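Long-range contacts in Lpg2148(MvcA) (Legionella pneumophila subsp. pneumophila str. Philadelphia 1, PDB 6K11), which probably acts as a deamidase-related effector that removes ubiquitin from the host ubiquitin-conjugating enzyme UBE2N and thereby regulates its activity: residues N119-F124 / S233-I238; L81-I86 / K330-N335. All blocks are in the same frame, centred on the assembly; numbering follows the deposited sequence.

Overall arrangement
Both contacts belong to one five-stranded antiparallel sheet and adjoin each other there. Interaction 1 pairs two inner strands, 120-129 and 228-238, and is almost wholly buried; interaction 2 sets the end of strand 325-333 and the residues after it against the C-terminal end of helix 71-83, nearer the surface and only partly buried. Their centres lie about 10 Å apart, and residues 119-124 pair with 330-335 as well as with 233-238, for instance through Leu121 and Thr332. Six direct backbone hydrogen bonds, aromatic packing and a water near Arg123 join interaction 1, whereas interaction 2 has no direct hydrogen bond, just a small aliphatic contact and a water between backbones.

Interaction 1: N119-F124 / S233-I238; sequences NLLIRF and SFTIYI
The benzyl group of Phe124 overlaps the ring of Phe234, its CB sitting over one face of that ring, 3.7 Å from the ring centroid. The two ring planes are nearly parallel, 11° apart, but displaced, with CB rather than the Phe124 ring covering Phe234, and the closest approach is Phe124 CD1 to Phe234 CE2 at 3.3 Å. Phe234 reaches this place because its CG stands between the backbone N and the carbonyl carbon (chi1 63°), which swings the ring back toward the neighbouring strand. Farther round the Phe124 ring, CE1 meets Ile236 CD1 at 3.6 Å, and the same side of the sheet continues with Ile122 CD1 against Ile238 CD1, also at 3.6 Å. Tyr281 and Leu285 of helix 278-288 close over the phenylalanine end of this side. The strands are antiparallel neighbours inside a five-stranded sheet with helices packed on both faces, consistent with the papain-like fold of related deamidases. Leu120, Ile122 and Phe124 form hydrogen-bonded pairs with Ile238, Ile236 and Phe234, two bonds to each pair; the longest runs from Phe234 N to Phe124 O, 3.2 Å, its donor tilted from the carbonyl plane. On the other side of the sheet, under helix 71-83, Leu121 CD1 lies 4.0 Å from Thr235 CB. Arg123 extends past Thr235, and its NE donates a hydrogen bond to a water at the guanidinium edge, in plane, the water oxygen 2.9 Å from NE. That water also accepts from Ser233 OG and donates to Phe124 O, while Asn76 takes Arg123 NH1 and Ser75 pairs with Ser233 OG.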
loop_
_atom_site.group_PDB
_atom_site.type_symbol
_atom_site.label_atom_id
_atom_site.label_comp_id
_atom_site.label_asym_id
_atom_site.label_seq_id
_atom_site.Cartn_x
_atom_site.Cartn_y
_atom_site.Cartn_z
ATOM N N ASN A 119 22.992 9.765 8.302
ATOM C CA ASN A 119 22.022 9.754 7.211
ATOM C C ASN A 119 20.954 8.735 7.563
ATOM O O ASN A 119 21.269 7.560 7.779
ATOM C CB ASN A 119 22.674 9.391 5.877
ATOM C CG ASN A 119 23.771 10.342 5.501
ATOM O OD1 ASN A 119 23.522 11.419 4.968
ATOM N ND2 ASN A 119 25.008 9.952 5.792
ATOM N N LEU A 120 19.702 9.179 7.616
ATOM C CA LEU A 120 18.607 8.380 8.152
ATOM C C LEU A 120 17.562 8.114 7.079
ATOM O O LEU A 120 17.203 9.012 6.309
ATOM C CB LEU A 120 17.937 9.091 9.334
ATOM C CG LEU A 120 18.812 9.319 10.569
ATOM C CD1 LEU A 120 18.135 10.273 11.545
ATOM C CD2 LEU A 120 19.116 7.987 11.225
ATOM N N LEU A 121 17.063 6.883 7.053
ATOM C CA LEU A 121 15.938 6.491 6.210
ATOM C C LEU A 121 14.821 6.015 7.124
ATOM O O LEU A 121 15.030 5.124 7.957
ATOM C CB LEU A 121 16.330 5.390 5.221
ATOM C CG LEU A 121 15.182 4.780 4.399
ATOM C CD1 LEU A 121 14.599 5.808 3.439
ATOM C CD2 LEU A 121 15.640 3.558 3.620
ATOM N N ILE A 122 13.648 6.613 6.980
ATOM C CA ILE A 122 12.461 6.224 7.730
ATOM C C ILE A 122 11.443 5.675 6.743
ATOM O O ILE A 122 11.186 6.291 5.701
ATOM C CB ILE A 122 11.870 7.406 8.514
ATOM C CG1 ILE A 122 12.969 8.193 9.233
ATOM C CG2 ILE A 122 10.787 6.910 9.476
ATOM C CD1 ILE A 122 12.484 9.540 9.731
ATOM N N ARG A 123 10.882 4.520 7.053
ATOM C CA ARG A 123 9.802 3.955 6.259
ATOM C C ARG A 123 8.529 4.016 7.086
ATOM O O ARG A 123 8.534 3.628 8.260
ATOM C CB ARG A 123 10.104 2.512 5.835
ATOM C CG ARG A 123 8.990 1.907 4.990
ATOM C CD ARG A 123 9.367 0.592 4.310
ATOM N NE ARG A 123 8.248 0.069 3.509
ATOM C CZ ARG A 123 8.385 -0.724 2.447
ATOM N NH1 ARG A 123 9.593 -1.074 2.020
ATOM N NH2 ARG A 123 7.317 -1.136 1.782
ATOM N N PHE A 124 7.450 4.519 6.484
ATOM C CA PHE A 124 6.168 4.676 7.159
ATOM C C PHE A 124 5.125 3.769 6.533
ATOM O O PHE A 124 5.133 3.532 5.323
ATOM C CB PHE A 124 5.628 6.102 7.077
ATOM C CG PHE A 124 6.437 7.109 7.819
ATOM C CD1 PHE A 124 7.515 7.730 7.209
ATOM C CD2 PHE A 124 6.105 7.457 9.119
ATOM C CE1 PHE A 124 8.266 8.679 7.894
ATOM C CE2 PHE A 124 6.845 8.402 9.807
ATOM C CZ PHE A 124 7.928 9.016 9.187
ATOM N N SER A 233 2.018 3.712 1.980
ATOM C CA SER A 233 3.403 3.460 2.347
ATOM C C SER A 233 4.232 4.593 1.768
ATOM O O SER A 233 3.924 5.080 0.679
ATOM C CB SER A 233 3.869 2.110 1.785
ATOM O OG SER A 233 5.285 2.039 1.721
ATOM N N PHE A 234 5.243 5.042 2.504
ATOM C CA PHE A 234 6.161 6.043 1.968
ATOM C C PHE A 234 7.428 6.024 2.797
ATOM O O PHE A 234 7.503 5.378 3.845
ATOM C CB PHE A 234 5.544 7.462 1.932
ATOM C CG PHE A 234 5.182 8.046 3.290
ATOM C CD1 PHE A 234 3.983 7.709 3.918
ATOM C CD2 PHE A 234 6.015 8.987 3.903
ATOM C CE1 PHE A 234 3.635 8.262 5.143
ATOM C CE2 PHE A 234 5.665 9.557 5.122
ATOM C CZ PHE A 234 4.470 9.184 5.749
ATOM N N THR A 235 8.434 6.739 2.306
ATOM C CA THR A 235 9.694 6.844 3.008
ATOM C C THR A 235 10.054 8.315 3.149
ATOM O O THR A 235 9.555 9.183 2.424
ATOM C CB THR A 235 10.818 6.072 2.281
ATOM O OG1 THR A 235 10.878 6.487 0.903
ATOM C CG2 THR A 235 10.560 4.576 2.336
ATOM N N ILE A 236 10.923 8.584 4.111
ATOM C CA ILE A 236 11.498 9.903 4.304
ATOM C C ILE A 236 12.992 9.703 4.474
ATOM O O ILE A 236 13.423 8.810 5.215
ATOM C CB ILE A 236 10.893 10.634 5.518
ATOM C CG1 ILE A 236 9.483 11.157 5.182
ATOM C CG2 ILE A 236 11.797 11.805 5.938
ATOM C CD1 ILE A 236 8.823 11.879 6.331
ATOM N N TYR A 237 13.779 10.523 3.784
ATOM C CA TYR A 237 15.233 10.443 3.843
ATOM C C TYR A 237 15.757 11.743 4.436
ATOM O O TYR A 237 15.378 12.832 3.994
ATOM C CB TYR A 237 15.817 10.193 2.448
ATOM C CG TYR A 237 17.332 10.172 2.381
ATOM C CD1 TYR A 237 18.084 9.297 3.170
ATOM C CD2 TYR A 237 18.006 11.024 1.512
ATOM C CE1 TYR A 237 19.483 9.275 3.094
ATOM C CE2 TYR A 237 19.398 11.010 1.430
ATOM C CZ TYR A 237 20.127 10.138 2.230
ATOM O OH TYR A 237 21.508 10.138 2.148
ATOM N N ILE A 238 16.600 11.630 5.451
ATOM C CA ILE A 238 17.180 12.784 6.125
ATOM C C ILE A 238 18.697 12.703 5.986
ATOM O O ILE A 238 19.368 12.016 6.759
ATOM C CB ILE A 238 16.757 12.852 7.603
ATOM C CG1 ILE A 238 15.233 12.815 7.720
ATOM C CG2 ILE A 238 17.304 14.137 8.243
ATOM C CD1 ILE A 238 14.729 12.329 9.071
HETATM O O HOH W 1 5.598 0.976 4.230
#

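Interaction 2: L81-I86 / K330-N335; sequences LLLGKI and KITEIN
Ile334 meets the end of helix 71-83 with its longer branch, its CB directed toward Leu82 and Leu83. From CB the chain runs to CG1, which lies 4.1 Å from Leu82 CB, and then to CD1, which lies against Leu83 and still reaches Leu82 CB. A near-eclipsed second torsion (chi2 -16°) carries CD1 toward Leu83, 3.8 Å from its CG. The separation of Ile334 CD1 from Leu83 CD2, 3.4 Å, is shorter than usual for two methyl carbons and is doubtful as evidence of tight packing. The Leu83 and Ile334 side chains cross at about a right angle, and Leu83 CD2 goes on to meet Thr332 CG2 at 4.1 Å. Thr332 presents that methyl because its OG1 is anti to the backbone N (chi1 178°), from where the hydroxyl donates to Glu333 O at 3.1 Å. Helix 71-83 thus packs on the end of strand 325-333 where the chain passes into helix 336-351, and Leu121 of strand 120-129 touches both Leu82 and Ile334. Leu83 closes the helix, Gly84 leaves it with positive phi, and helix 85-93 starts at once, its Ala88 and Phe91 touching Leu83. Asn335 is the N-cap of helix 336-351, its OD1 accepting from Glu337 N. A single water ties the two backbones, donating to Leu82 O over 2.7 Å and accepting from Asn335 N over 2.8 Å. With no direct hydrogen bond between the segments, this water supplies the directional part of the contact and aliphatic packing the rest, while Ile334 is itself backbone-bonded to Asn119.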
loop_
_atom_site.group_PDB
_atom_site.type_symbol
_atom_site.label_atom_id
_atom_site.label_comp_id
_atom_site.label_asym_id
_atom_site.label_seq_id
_atom_site.Cartn_x
_atom_site.Cartn_y
_atom_site.Cartn_z
ATOM N N LEU A 81 17.629 0.506 -3.075
ATOM C CA LEU A 81 18.693 1.351 -3.600
ATOM C C LEU A 81 19.556 1.910 -2.479
ATOM O O LEU A 81 20.791 1.935 -2.589
ATOM C CB LEU A 81 18.102 2.479 -4.441
ATOM C CG LEU A 81 17.615 2.018 -5.817
ATOM C CD1 LEU A 81 16.756 3.107 -6.458
ATOM C CD2 LEU A 81 18.827 1.672 -6.697
ATOM N N LEU A 82 18.936 2.339 -1.382
ATOM C CA LEU A 82 19.705 3.011 -0.340
ATOM C C LEU A 82 20.411 2.022 0.578
ATOM O O LEU A 82 21.467 2.349 1.128
ATOM C CB LEU A 82 18.795 3.937 0.478
ATOM C CG LEU A 82 18.726 5.403 0.031
ATOM C CD1 LEU A 82 18.553 5.521 -1.500
ATOM C CD2 LEU A 82 17.596 6.149 0.775
ATOM N N LEU A 83 19.857 0.819 0.756
ATOM C CA LEU A 83 20.418 -0.149 1.689
ATOM C C LEU A 83 21.193 -1.273 1.021
ATOM O O LEU A 83 22.044 -1.885 1.679
ATOM C CB LEU A 83 19.313 -0.778 2.539
ATOM C CG LEU A 83 18.701 0.170 3.569
ATOM C CD1 LEU A 83 17.356 -0.361 4.033
ATOM C CD2 LEU A 83 19.672 0.306 4.735
ATOM N N GLY A 84 20.909 -1.579 -0.239
ATOM C CA GLY A 84 21.361 -2.822 -0.835
ATOM C C GLY A 84 20.457 -3.986 -0.465
ATOM O O GLY A 84 19.719 -3.953 0.513
ATOM N N LYS A 85 20.531 -5.047 -1.271
ATOM C CA LYS A 85 19.559 -6.135 -1.173
ATOM C C LYS A 85 19.559 -6.787 0.212
ATOM O O LYS A 85 18.496 -7.005 0.806
ATOM C CB LYS A 85 19.843 -7.171 -2.263
ATOM C CG LYS A 85 18.796 -8.263 -2.398
ATOM C CD LYS A 85 17.961 -8.053 -3.654
ATOM C CE LYS A 85 16.693 -8.910 -3.653
ATOM N NZ LYS A 85 15.915 -8.741 -4.922
ATOM N N ILE A 86 20.742 -7.103 0.748
ATOM C CA ILE A 86 20.830 -7.841 2.012
ATOM C C ILE A 86 20.281 -7.014 3.173
ATOM O O ILE A 86 19.455 -7.492 3.958
ATOM C CB ILE A 86 22.288 -8.267 2.282
ATOM C CG1 ILE A 86 22.700 -9.405 1.355
ATOM C CG2 ILE A 86 22.470 -8.664 3.741
ATOM C CD1 ILE A 86 24.166 -9.343 0.966
ATOM N N LYS A 330 9.567 2.720 10.948
ATOM C CA LYS A 330 10.808 2.057 11.300
ATOM C C LYS A 330 11.934 2.853 10.659
ATOM O O LYS A 330 11.744 3.495 9.618
ATOM C CB LYS A 330 10.810 0.600 10.842
ATOM C CG LYS A 330 10.690 0.425 9.346
ATOM C CD LYS A 330 11.016 -1.013 8.976
ATOM C CE LYS A 330 9.920 -1.682 8.212
ATOM N NZ LYS A 330 9.950 -3.168 8.363
ATOM N N ILE A 331 13.102 2.837 11.294
ATOM C CA ILE A 331 14.160 3.763 10.925
ATOM C C ILE A 331 15.499 3.038 10.912
ATOM O O ILE A 331 15.734 2.109 11.687
ATOM C CB ILE A 331 14.162 4.983 11.883
ATOM C CG1 ILE A 331 15.217 6.003 11.465
ATOM C CG2 ILE A 331 14.332 4.530 13.335
ATOM C CD1 ILE A 331 15.123 7.330 12.196
ATOM N N THR A 332 16.378 3.466 10.007
ATOM C CA THR A 332 17.714 2.899 9.918
ATOM C C THR A 332 18.675 3.963 9.416
ATOM O O THR A 332 18.276 4.966 8.810
ATOM C CB THR A 332 17.749 1.670 8.996
ATOM O OG1 THR A 332 19.092 1.185 8.911
ATOM C CG2 THR A 332 17.264 2.044 7.584
ATOM N N GLU A 333 19.951 3.751 9.694
ATOM C CA GLU A 333 20.948 4.613 9.087
ATOM C C GLU A 333 21.293 4.100 7.697
ATOM O O GLU A 333 21.082 2.929 7.369
ATOM C CB GLU A 333 22.195 4.718 9.958
ATOM C CG GLU A 333 21.843 4.966 11.410
ATOM C CD GLU A 333 22.972 4.667 12.361
ATOM O OE1 GLU A 333 22.772 3.838 13.286
ATOM O OE2 GLU A 333 24.037 5.294 12.203
ATOM N N ILE A 334 21.812 5.009 6.878
ATOM C CA ILE A 334 22.157 4.761 5.484
ATOM C C ILE A 334 23.655 4.984 5.332
ATOM O O ILE A 334 24.204 5.931 5.905
ATOM C CB ILE A 334 21.360 5.706 4.547
ATOM C CG1 ILE A 334 19.965 5.154 4.201
ATOM C CG2 ILE A 334 22.147 6.101 3.298
ATOM C CD1 ILE A 334 19.755 3.722 4.489
ATOM N N ASN A 335 24.315 4.124 4.559
ATOM C CA ASN A 335 25.690 4.382 4.145
ATOM C C ASN A 335 25.676 5.060 2.780
ATOM O O ASN A 335 25.400 4.390 1.776
ATOM C CB ASN A 335 26.487 3.078 4.090
ATOM C CG ASN A 335 27.913 3.279 3.584
ATOM O OD1 ASN A 335 28.346 4.401 3.303
ATOM N ND2 ASN A 335 28.653 2.190 3.481
HETATM O O HOH W 2 23.330 1.979 3.043
#